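Local coordinates for protein ethylbenzene dehydrogenase alpha-subunit (Aromatoleum aromaticum, PDB 2IVF) that belongs to the molybdopterin oxidoreductase family and, as the alpha-subunit of its enzyme, binds a molybdenum atom with two pterin dinucleotides and an iron/sulfur cluster, at residues Y556-N561 against A618-D623; A292-P297 against I428-R433; P669-V674 against V750-K755; D526-I531 against G948-R953. All blocks are in the same frame, centred on the assembly; numbering follows the deposited sequence.

Interaction 1: Y556-N561 against A618-D623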
# COMPACT_ATOMS: atom_id res chain seq x y z
N TYR A 556 -4.81 0.06 -31.93
CA TYR A 556 -5.15 1.26 -31.21
C TYR A 556 -5.37 2.43 -32.12
O TYR A 556 -5.90 3.44 -31.67
CB TYR A 556 -4.10 1.61 -30.14
CG TYR A 556 -4.24 0.83 -28.85
CD1 TYR A 556 -3.65 -0.40 -28.68
CD2 TYR A 556 -4.96 1.36 -27.78
CE1 TYR A 556 -3.75 -1.09 -27.44
CE2 TYR A 556 -5.06 0.70 -26.59
CZ TYR A 556 -4.47 -0.53 -26.43
OH TYR A 556 -4.62 -1.18 -25.22
N ASP A 557 -5.06 2.32 -33.42
CA ASP A 557 -5.40 3.41 -34.32
C ASP A 557 -6.91 3.63 -34.38
O ASP A 557 -7.38 4.74 -34.67
CB ASP A 557 -4.90 3.14 -35.76
CG ASP A 557 -5.52 1.89 -36.37
OD1 ASP A 557 -5.48 0.82 -35.75
OD2 ASP A 557 -5.99 1.95 -37.49
N GLN A 558 -7.68 2.57 -34.12
CA GLN A 558 -9.14 2.66 -34.19
C GLN A 558 -9.69 3.41 -32.99
O GLN A 558 -10.81 3.87 -33.06
CB GLN A 558 -9.78 1.27 -34.21
CG GLN A 558 -9.36 0.39 -35.34
CD GLN A 558 -9.61 -1.09 -35.04
OE1 GLN A 558 -9.03 -1.68 -34.12
NE2 GLN A 558 -10.46 -1.71 -35.86
N LEU A 559 -8.94 3.49 -31.89
CA LEU A 559 -9.34 4.26 -30.73
C LEU A 559 -8.77 5.68 -30.79
O LEU A 559 -9.49 6.67 -30.65
CB LEU A 559 -8.83 3.61 -29.45
CG LEU A 559 -9.45 2.28 -28.99
CD1 LEU A 559 -9.63 1.30 -30.13
CD2 LEU A 559 -8.66 1.67 -27.89
N TRP A 560 -7.46 5.76 -31.02
CA TRP A 560 -6.73 7.01 -30.95
C TRP A 560 -6.99 8.01 -32.08
O TRP A 560 -6.63 9.18 -31.95
CB TRP A 560 -5.24 6.71 -30.82
CG TRP A 560 -4.91 5.91 -29.68
CD1 TRP A 560 -5.70 5.67 -28.57
CD2 TRP A 560 -3.66 5.28 -29.41
NE1 TRP A 560 -5.02 4.93 -27.67
CE2 TRP A 560 -3.75 4.68 -28.14
CE3 TRP A 560 -2.46 5.16 -30.11
CZ2 TRP A 560 -2.73 3.93 -27.60
CZ3 TRP A 560 -1.44 4.43 -29.58
CH2 TRP A 560 -1.58 3.82 -28.32
N ASN A 561 -7.60 7.56 -33.18
CA ASN A 561 -8.01 8.44 -34.26
C ASN A 561 -9.48 8.83 -34.14
O ASN A 561 -10.04 9.35 -35.09
CB ASN A 561 -7.74 7.79 -35.63
CG ASN A 561 -6.26 7.62 -35.90
OD1 ASN A 561 -5.43 8.35 -35.35
ND2 ASN A 561 -5.92 6.67 -36.76
N ALA A 618 -6.96 -4.93 -21.99
CA ALA A 618 -7.78 -6.13 -21.71
C ALA A 618 -8.68 -6.52 -22.89
O ALA A 618 -9.06 -7.68 -23.02
CB ALA A 618 -8.59 -5.98 -20.37
N LYS A 619 -8.99 -5.57 -23.75
CA LYS A 619 -9.72 -5.84 -24.97
C LYS A 619 -8.75 -5.94 -26.13
O LYS A 619 -8.89 -6.84 -26.96
CB LYS A 619 -10.70 -4.70 -25.25
CG LYS A 619 -11.52 -4.82 -26.56
CD LYS A 619 -12.50 -6.00 -26.49
CE LYS A 619 -13.54 -5.97 -27.64
NZ LYS A 619 -14.04 -7.36 -27.88
N MET A 620 -7.81 -5.01 -26.24
CA MET A 620 -7.04 -4.89 -27.50
C MET A 620 -6.01 -6.00 -27.57
O MET A 620 -5.69 -6.52 -28.65
CB MET A 620 -6.35 -3.53 -27.61
CG MET A 620 -7.34 -2.30 -27.62
SD MET A 620 -8.72 -2.53 -28.76
CE MET A 620 -7.94 -2.05 -30.31
N PHE A 621 -5.47 -6.38 -26.43
CA PHE A 621 -4.47 -7.45 -26.44
C PHE A 621 -5.07 -8.80 -26.91
O PHE A 621 -4.59 -9.35 -27.92
CB PHE A 621 -3.67 -7.49 -25.14
CG PHE A 621 -2.43 -6.61 -25.17
CD1 PHE A 621 -2.51 -5.28 -25.59
CD2 PHE A 621 -1.19 -7.09 -24.82
CE1 PHE A 621 -1.38 -4.46 -25.61
CE2 PHE A 621 -0.07 -6.27 -24.88
CZ PHE A 621 -0.17 -4.98 -25.26
N PRO A 622 -6.08 -9.34 -26.19
CA PRO A 622 -6.70 -10.61 -26.66
C PRO A 622 -7.27 -10.50 -28.05
O PRO A 622 -7.09 -11.41 -28.85
CB PRO A 622 -7.80 -10.89 -25.60
CG PRO A 622 -7.33 -10.20 -24.39
CD PRO A 622 -6.67 -8.91 -24.92
N ASP A 623 -7.91 -9.38 -28.37
CA ASP A 623 -8.62 -9.30 -29.65
C ASP A 623 -7.74 -9.06 -30.87
O ASP A 623 -8.08 -9.50 -31.97
CB ASP A 623 -9.69 -8.22 -29.63
CG ASP A 623 -10.93 -8.63 -28.85
OD1 ASP A 623 -10.91 -9.70 -28.19
OD2 ASP A 623 -11.91 -7.86 -28.91
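Met620 meets the ring of Tyr556 through the base of its side chain. Its CG stands over one face, 3.9 Å from the ring centroid and 22° off the normal, a CH-pi contact displaced toward the rim. CB packs beside it, against the CE1-CZ side of the ring, 3.6 Å from Tyr556 CE1. Above the same ring lies Met620 SD, a more distant Met-aromatic contact at 5.2 Å from the centroid. The methionine chain bends at both chi2 (-47°) and chi3 (-82°), and the second bend turns its methyl group toward Leu559.

An aliphatic contact adds to this: Met620 CE and Leu559 CD1 meet tip to tip at 3.8 Å, so the one methionine touches two side chains of the segment 556-561.

Polar bonds hold the turn and the ring. Tyr556 O accepts from both Leu559 N and Trp560 N, and the hydroxyl of Tyr556 is hydrogen-bonded to Arg615 O, which fixes the far end of the ring that Met620 overlies. Helix 546-553 borders the contact, with Leu550 touching Tyr556 and Phe621. The whole is a buried Met-aromatic contact joining the segment 556-561, which carries the short helix 557-560, to helix 617-625 within the molybdopterin oxidoreductase fold.

Interaction 2: A292-P297 against I428-R433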
# COMPACT_ATOMS: atom_id res chain seq x y z
N ALA A 292 -3.01 17.38 5.79
CA ALA A 292 -3.17 18.64 5.09
C ALA A 292 -3.89 19.71 5.91
O ALA A 292 -4.87 19.43 6.62
CB ALA A 292 -3.90 18.42 3.77
N ASP A 293 -3.41 20.93 5.79
CA ASP A 293 -4.12 22.12 6.26
C ASP A 293 -5.27 22.53 5.34
O ASP A 293 -6.27 23.09 5.78
CB ASP A 293 -3.14 23.27 6.44
CG ASP A 293 -2.10 22.98 7.48
OD1 ASP A 293 -2.47 22.73 8.65
OD2 ASP A 293 -0.91 22.99 7.11
N LEU A 294 -5.10 22.25 4.06
CA LEU A 294 -5.99 22.70 3.03
C LEU A 294 -6.13 21.63 2.03
O LEU A 294 -5.15 20.98 1.64
CB LEU A 294 -5.39 23.92 2.31
CG LEU A 294 -5.42 25.26 3.08
CD1 LEU A 294 -4.61 26.31 2.32
CD2 LEU A 294 -6.86 25.71 3.20
N HIS A 295 -7.35 21.44 1.61
CA HIS A 295 -7.68 20.72 0.40
C HIS A 295 -8.13 21.69 -0.66
O HIS A 295 -9.10 22.49 -0.47
CB HIS A 295 -8.82 19.74 0.73
CG HIS A 295 -9.32 19.01 -0.45
ND1 HIS A 295 -10.65 18.72 -0.61
CD2 HIS A 295 -8.69 18.57 -1.58
CE1 HIS A 295 -10.82 18.07 -1.75
NE2 HIS A 295 -9.64 17.95 -2.34
N VAL A 296 -7.50 21.59 -1.82
CA VAL A 296 -7.89 22.38 -2.97
C VAL A 296 -8.65 21.42 -3.90
O VAL A 296 -8.05 20.55 -4.52
CB VAL A 296 -6.65 23.00 -3.66
CG1 VAL A 296 -7.03 23.67 -4.99
CG2 VAL A 296 -5.87 23.99 -2.71
N PRO A 297 -10.00 21.53 -3.94
CA PRO A 297 -10.85 20.53 -4.54
C PRO A 297 -11.04 20.77 -6.02
O PRO A 297 -12.14 21.05 -6.54
CB PRO A 297 -12.15 20.67 -3.76
CG PRO A 297 -12.22 22.10 -3.43
CD PRO A 297 -10.80 22.59 -3.28
N ILE A 428 -8.02 30.51 -3.98
CA ILE A 428 -7.16 30.93 -5.07
C ILE A 428 -6.34 32.18 -4.65
O ILE A 428 -5.10 32.21 -4.78
CB ILE A 428 -7.97 31.22 -6.32
CG1 ILE A 428 -8.62 29.92 -6.84
CG2 ILE A 428 -7.06 31.94 -7.38
CD1 ILE A 428 -9.49 30.06 -8.18
N ARG A 429 -7.03 33.17 -4.10
CA ARG A 429 -6.36 34.41 -3.71
C ARG A 429 -5.41 34.17 -2.54
O ARG A 429 -4.27 34.65 -2.57
CB ARG A 429 -7.36 35.51 -3.41
CG ARG A 429 -6.77 36.92 -3.59
CD ARG A 429 -7.81 37.98 -3.75
NE ARG A 429 -8.29 38.18 -5.11
CZ ARG A 429 -9.59 38.26 -5.44
NH1 ARG A 429 -10.57 38.11 -4.54
NH2 ARG A 429 -9.91 38.48 -6.71
N GLU A 430 -5.86 33.42 -1.53
CA GLU A 430 -4.98 33.09 -0.40
C GLU A 430 -3.70 32.37 -0.80
O GLU A 430 -2.61 32.73 -0.36
CB GLU A 430 -5.70 32.22 0.62
CG GLU A 430 -4.85 31.91 1.85
CD GLU A 430 -5.62 31.06 2.86
OE1 GLU A 430 -6.84 31.28 2.98
OE2 GLU A 430 -4.98 30.20 3.48
N LEU A 431 -3.84 31.33 -1.62
CA LEU A 431 -2.70 30.58 -2.07
C LEU A 431 -1.82 31.33 -3.08
O LEU A 431 -0.59 31.11 -3.09
CB LEU A 431 -3.12 29.20 -2.58
CG LEU A 431 -3.62 28.27 -1.47
CD1 LEU A 431 -4.28 26.94 -2.00
CD2 LEU A 431 -2.49 27.94 -0.43
N GLY A 432 -2.42 32.18 -3.90
CA GLY A 432 -1.64 33.09 -4.76
C GLY A 432 -0.66 33.90 -3.95
O GLY A 432 0.53 33.99 -4.27
N ARG A 433 -1.17 34.48 -2.87
CA ARG A 433 -0.40 35.35 -2.04
C ARG A 433 0.65 34.57 -1.27
O ARG A 433 1.78 35.05 -1.09
CB ARG A 433 -1.31 36.16 -1.09
CG ARG A 433 -2.22 37.10 -1.87
CD ARG A 433 -3.29 37.69 -1.01
NE ARG A 433 -3.97 38.78 -1.69
CZ ARG A 433 -4.98 39.47 -1.17
NH1 ARG A 433 -5.47 39.14 0.04
NH2 ARG A 433 -5.54 40.45 -1.88
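Leu431 reaches from its helix toward the strand and divides its two methyl groups between two strand residues. CD1 meets Val296 CG2 tip to tip at 3.4 Å, closer than ordinary van der Waals contact, while CD2 faces Leu294 CD1 at 3.8 Å. Leu294 and Val296 lie two residues apart on strand 294-296 and both project toward the helix, and the fork of Leu431 spans them. In Val296 it is CG2, anti to the carbonyl carbon, that takes the contact. Leu294 CD1 also comes within 4.1 Å of Glu430 OE2, a looser approach at the side of the apolar cluster.

Strand 294-296 is, within this chain, an outermost strand of a four-stranded parallel sheet with strands 277-281, 249-253 and 440-444, and helix 425-437 packs across it, its local axis 11.3 Å from that of the strand and at 112° to it. This is the layered alpha/beta arrangement of a parallel sheet covered by helices.

Backbone bonds to Val278, Val280 and Ala282 hold the strand in place, and Phe306 of helix 303-316 touches both Val296 and Leu431. The carboxylate of Glu430 is engaged beyond the cluster: OE2 forms salt bridges with Lys434 and, at the interface with the beta-subunit, with Arg279 of that neighbouring chain, whose side chain also packs on Leu294.

Interaction 3: P669-V674 against V750-K755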
# COMPACT_ATOMS: atom_id res chain seq x y z
N PRO A 669 17.23 8.40 -0.72
CA PRO A 669 18.43 8.34 -1.56
C PRO A 669 19.55 7.41 -1.06
O PRO A 669 20.71 7.83 -0.87
CB PRO A 669 18.87 9.79 -1.60
CG PRO A 669 18.48 10.32 -0.23
CD PRO A 669 17.27 9.56 0.22
N PHE A 670 19.22 6.13 -0.97
CA PHE A 670 20.14 5.11 -0.46
C PHE A 670 19.82 3.82 -1.14
O PHE A 670 18.62 3.50 -1.36
CB PHE A 670 20.03 4.92 1.08
CG PHE A 670 18.68 5.25 1.66
CD1 PHE A 670 17.68 4.30 1.75
CD2 PHE A 670 18.44 6.52 2.17
CE1 PHE A 670 16.43 4.63 2.28
CE2 PHE A 670 17.21 6.87 2.69
CZ PHE A 670 16.20 5.91 2.78
N PHE A 671 20.88 3.08 -1.50
CA PHE A 671 20.73 1.74 -2.06
C PHE A 671 20.74 0.74 -0.94
O PHE A 671 21.49 0.87 0.03
CB PHE A 671 21.93 1.41 -2.93
CG PHE A 671 21.89 2.02 -4.27
CD1 PHE A 671 22.23 3.35 -4.46
CD2 PHE A 671 21.49 1.27 -5.36
CE1 PHE A 671 22.20 3.91 -5.73
CE2 PHE A 671 21.46 1.83 -6.63
CZ PHE A 671 21.82 3.15 -6.81
N THR A 672 19.96 -0.32 -1.10
CA THR A 672 19.82 -1.32 -0.01
C THR A 672 20.05 -2.69 -0.61
O THR A 672 19.63 -3.00 -1.74
CB THR A 672 18.44 -1.19 0.68
OG1 THR A 672 18.37 0.08 1.34
CG2 THR A 672 18.17 -2.30 1.70
N PHE A 673 20.78 -3.48 0.16
CA PHE A 673 21.14 -4.85 -0.17
C PHE A 673 20.02 -5.85 0.11
O PHE A 673 19.34 -5.78 1.14
CB PHE A 673 22.38 -5.23 0.63
CG PHE A 673 22.82 -6.65 0.44
CD1 PHE A 673 23.18 -7.12 -0.81
CD2 PHE A 673 22.92 -7.50 1.51
CE1 PHE A 673 23.63 -8.46 -0.99
CE2 PHE A 673 23.38 -8.81 1.36
CZ PHE A 673 23.74 -9.29 0.10
N VAL A 674 19.82 -6.77 -0.83
CA VAL A 674 18.86 -7.80 -0.64
C VAL A 674 19.63 -9.11 -0.74
O VAL A 674 20.14 -9.46 -1.80
CB VAL A 674 17.70 -7.76 -1.65
CG1 VAL A 674 16.72 -8.92 -1.36
CG2 VAL A 674 16.96 -6.41 -1.66
N VAL A 750 31.30 5.06 -11.28
CA VAL A 750 30.58 6.28 -11.66
C VAL A 750 30.30 7.25 -10.51
O VAL A 750 29.53 8.20 -10.67
CB VAL A 750 29.26 5.95 -12.39
CG1 VAL A 750 29.57 5.05 -13.58
CG2 VAL A 750 28.19 5.29 -11.47
N GLY A 751 30.87 6.96 -9.35
CA GLY A 751 30.72 7.84 -8.19
C GLY A 751 29.45 7.72 -7.36
O GLY A 751 29.20 8.53 -6.46
N VAL A 752 28.62 6.74 -7.67
CA VAL A 752 27.37 6.54 -6.94
C VAL A 752 27.70 5.92 -5.58
O VAL A 752 27.09 6.27 -4.57
CB VAL A 752 26.39 5.68 -7.78
CG1 VAL A 752 25.27 5.09 -6.94
CG2 VAL A 752 25.86 6.53 -8.97
N PHE A 753 28.69 5.05 -5.57
CA PHE A 753 29.26 4.54 -4.33
C PHE A 753 30.65 5.13 -4.28
O PHE A 753 31.25 5.45 -5.31
CB PHE A 753 29.35 3.02 -4.37
CG PHE A 753 28.05 2.28 -4.09
CD1 PHE A 753 26.84 2.92 -3.91
CD2 PHE A 753 28.06 0.89 -4.11
CE1 PHE A 753 25.68 2.20 -3.70
CE2 PHE A 753 26.89 0.16 -3.91
CZ PHE A 753 25.71 0.81 -3.72
N ALA A 754 31.18 5.26 -3.06
CA ALA A 754 32.58 5.57 -2.88
C ALA A 754 33.43 4.55 -3.58
O ALA A 754 33.05 3.37 -3.73
CB ALA A 754 32.91 5.63 -1.42
N LYS A 755 34.59 5.00 -4.05
CA LYS A 755 35.51 4.09 -4.76
C LYS A 755 35.93 2.86 -3.94
O LYS A 755 36.15 1.81 -4.49
CB LYS A 755 36.74 4.84 -5.22
CG LYS A 755 37.68 5.18 -4.09
CD LYS A 755 38.91 5.99 -4.55
CE LYS A 755 39.84 6.29 -3.34
NZ LYS A 755 40.95 7.29 -3.61
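Phe671 presents a ring face to the edge of Phe753, the two planes standing at 89° and their centroids 5.4 Å apart. This is a T-shaped pair in which Phe753 is the stem. The leading atom is Phe753 CE1, 3.7 Å from Phe671 CD1; the adjacent CZ of Phe753 comes within 3.9 Å of Phe671 CB, which lies in the plane of the Phe753 ring at its edge. The stem thus enters near the root of the Phe671 side chain and leaves the outer part of that ring to a second neighbour. There Val752 CG1 approaches Phe671 CE1 to 3.5 Å, the valine running at about a right angle to the phenylalanine. A chi1 of 163° sets CG1 anti to the backbone N of Val752, and this is the branch turned to the ring. Two consecutive loop residues therefore hold one strand side chain, Phe753 toward its base and Val752 toward its tip.

Further aromatic and apolar groups adjoin the pair. Phe753 meets Tyr757, edge-to-face, and Phe762, while Met661 touches both phenylalanines. Asn747 of helix 736-749 meets all three contact residues. Strand 670-676 is the central strand of a three-stranded antiparallel sheet, between strands 659-661 and 767-769, and the arrangement is a buried aromatic cluster that joins this small sheet to the loop following helix 736-749.

Interaction 4: D526-I531 against G948-R953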
# COMPACT_ATOMS: atom_id res chain seq x y z
N ASP A 526 27.25 20.63 -20.89
CA ASP A 526 27.35 19.18 -20.70
C ASP A 526 25.98 18.52 -20.78
O ASP A 526 25.80 17.46 -21.40
CB ASP A 526 28.06 18.85 -19.38
CG ASP A 526 27.57 19.70 -18.19
OD1 ASP A 526 26.44 20.24 -18.19
OD2 ASP A 526 28.35 19.83 -17.24
N GLU A 527 25.00 19.18 -20.17
CA GLU A 527 23.64 18.66 -20.09
C GLU A 527 23.10 18.43 -21.50
O GLU A 527 22.46 17.42 -21.77
CB GLU A 527 22.75 19.65 -19.34
CG GLU A 527 21.31 19.20 -19.26
CD GLU A 527 20.45 20.04 -18.36
OE1 GLU A 527 19.34 19.53 -18.03
OE2 GLU A 527 20.85 21.17 -17.98
N MET A 528 23.43 19.34 -22.40
CA MET A 528 22.99 19.26 -23.79
C MET A 528 23.73 18.16 -24.57
O MET A 528 23.13 17.43 -25.38
CB MET A 528 23.20 20.61 -24.45
CG MET A 528 22.33 21.69 -23.85
SD MET A 528 22.72 23.30 -24.49
CE MET A 528 21.93 24.33 -23.27
N GLY A 529 25.02 18.04 -24.30
CA GLY A 529 25.81 16.97 -24.90
C GLY A 529 25.25 15.62 -24.49
O GLY A 529 25.14 14.71 -25.31
N ASN A 530 24.91 15.50 -23.21
CA ASN A 530 24.33 14.25 -22.68
C ASN A 530 22.98 13.88 -23.33
O ASN A 530 22.75 12.71 -23.67
CB ASN A 530 24.23 14.34 -21.17
CG ASN A 530 23.47 13.19 -20.57
OD1 ASN A 530 22.25 13.27 -20.32
ND2 ASN A 530 24.17 12.07 -20.36
N ILE A 531 22.10 14.86 -23.52
CA ILE A 531 20.83 14.64 -24.25
C ILE A 531 21.03 14.11 -25.69
O ILE A 531 20.34 13.19 -26.12
CB ILE A 531 20.01 15.93 -24.34
CG1 ILE A 531 19.53 16.37 -22.95
CG2 ILE A 531 18.79 15.76 -25.22
CD1 ILE A 531 19.13 17.80 -22.92
N GLY A 948 11.11 19.32 -34.26
CA GLY A 948 11.56 20.60 -34.81
C GLY A 948 11.60 21.68 -33.75
O GLY A 948 11.31 22.84 -34.03
N TYR A 949 11.92 21.29 -32.52
CA TYR A 949 12.05 22.23 -31.42
C TYR A 949 12.95 21.59 -30.38
O TYR A 949 12.78 20.44 -30.01
CB TYR A 949 10.69 22.48 -30.79
CG TYR A 949 10.42 23.86 -30.27
CD1 TYR A 949 10.38 24.93 -31.13
CD2 TYR A 949 10.14 24.07 -28.91
CE1 TYR A 949 10.11 26.17 -30.69
CE2 TYR A 949 9.84 25.33 -28.45
CZ TYR A 949 9.84 26.38 -29.36
OH TYR A 949 9.54 27.63 -28.99
N GLU A 950 13.88 22.36 -29.85
CA GLU A 950 14.88 21.80 -28.96
C GLU A 950 14.33 20.83 -27.93
O GLU A 950 14.80 19.68 -27.82
CB GLU A 950 15.63 22.93 -28.26
CG GLU A 950 16.82 22.40 -27.52
CD GLU A 950 18.03 23.27 -27.58
OE1 GLU A 950 18.07 24.25 -28.38
OE2 GLU A 950 18.96 22.96 -26.80
N GLN A 951 13.35 21.28 -27.18
CA GLN A 951 12.86 20.47 -26.06
C GLN A 951 11.77 19.47 -26.44
O GLN A 951 11.25 18.77 -25.59
CB GLN A 951 12.37 21.34 -24.92
CG GLN A 951 11.23 22.31 -25.24
CD GLN A 951 11.75 23.71 -25.34
OE1 GLN A 951 12.64 23.98 -26.16
NE2 GLN A 951 11.23 24.62 -24.52
N PHE A 952 11.39 19.45 -27.71
CA PHE A 952 10.46 18.46 -28.24
C PHE A 952 11.28 17.32 -28.82
O PHE A 952 11.82 17.43 -29.92
CB PHE A 952 9.54 19.08 -29.29
CG PHE A 952 8.60 20.16 -28.75
CD1 PHE A 952 8.46 20.42 -27.40
CD2 PHE A 952 7.83 20.90 -29.64
CE1 PHE A 952 7.60 21.41 -26.94
CE2 PHE A 952 6.98 21.90 -29.19
CZ PHE A 952 6.86 22.15 -27.86
N ARG A 953 11.38 16.23 -28.07
CA ARG A 953 12.30 15.13 -28.44
C ARG A 953 12.03 13.87 -27.65
O ARG A 953 11.32 13.88 -26.65
CB ARG A 953 13.75 15.52 -28.23
CG ARG A 953 14.12 15.81 -26.79
CD ARG A 953 15.34 16.78 -26.67
NE ARG A 953 15.33 17.55 -25.40
CZ ARG A 953 16.16 18.56 -25.13
NH1 ARG A 953 17.05 18.93 -26.03
NH2 ARG A 953 16.10 19.20 -23.98
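The first turns of helix 526-540 face a type I beta turn running from Tyr949 to Phe952 and closed by a 2.9 Å bond from Phe952 N to Tyr949 O, with the nearest pair of CA atoms, those of Ile531 and Arg953, 9.5 Å apart. Between helix and turn the guanidinium of Arg953 lies flat against Ile531. The CG2 methyl of Ile531 sits 3.5 Å above the guanidinium plane, toward its rim, and 3.7 Å from Arg953 NH1, while Ile531 CD1 reaches Arg953 NH2 at 3.5 Å. On the opposite face rests backbone of the turn, Glu950 C and Gln951 CA each 3.8 Å above the plane. The group is thus sandwiched between an aliphatic side chain and the turn that precedes it in the chain. Its position follows from the first torsion, chi1 63°, which sets CG between the backbone N and the carbonyl carbon, and from a chain extended from there to NE.

The loop 948-953 belongs to the connection between strands 915-917 and 969-975 of a six-stranded mixed sheet, in the part of the chain that carries the molybdopterin dinucleotide-binding domain, and the contact ties it to helix 526-540, more than 400 residues earlier. Arg953 NH2 donates to Gly233 O and Pro806 O, two carbonyls that help to fix the buried group's rotation. Beside it Met528 SD approaches Glu950 OE2 at 4.4 Å, a loose contact; the polar partner of the carboxylate lies outside the segments, Glu950 OE1 forming a salt bridge with Lys354.

Interactions 1 to 4 are separate: their centres lie 28 to 42 Å apart and none touches another. Interactions 3 and 4 come closest, about 11 Å between nearest atoms, whereas interactions 1 and 3 lie on opposite sides of the chain's centre. In sequence, interaction 2 closes before the others open, and the long loop closed by interaction 4 encloses interactions 1 and 3 in series. The cofactors lie at increasing distances from three of them, without direct contact: the side chain of Val296 in interaction 2 is about 7 Å from MGD, that of Tyr556 in interaction 1 about 11 Å from MD1, and that of Phe671 in interaction 3 about 12 Å from the iron/sulfur cluster.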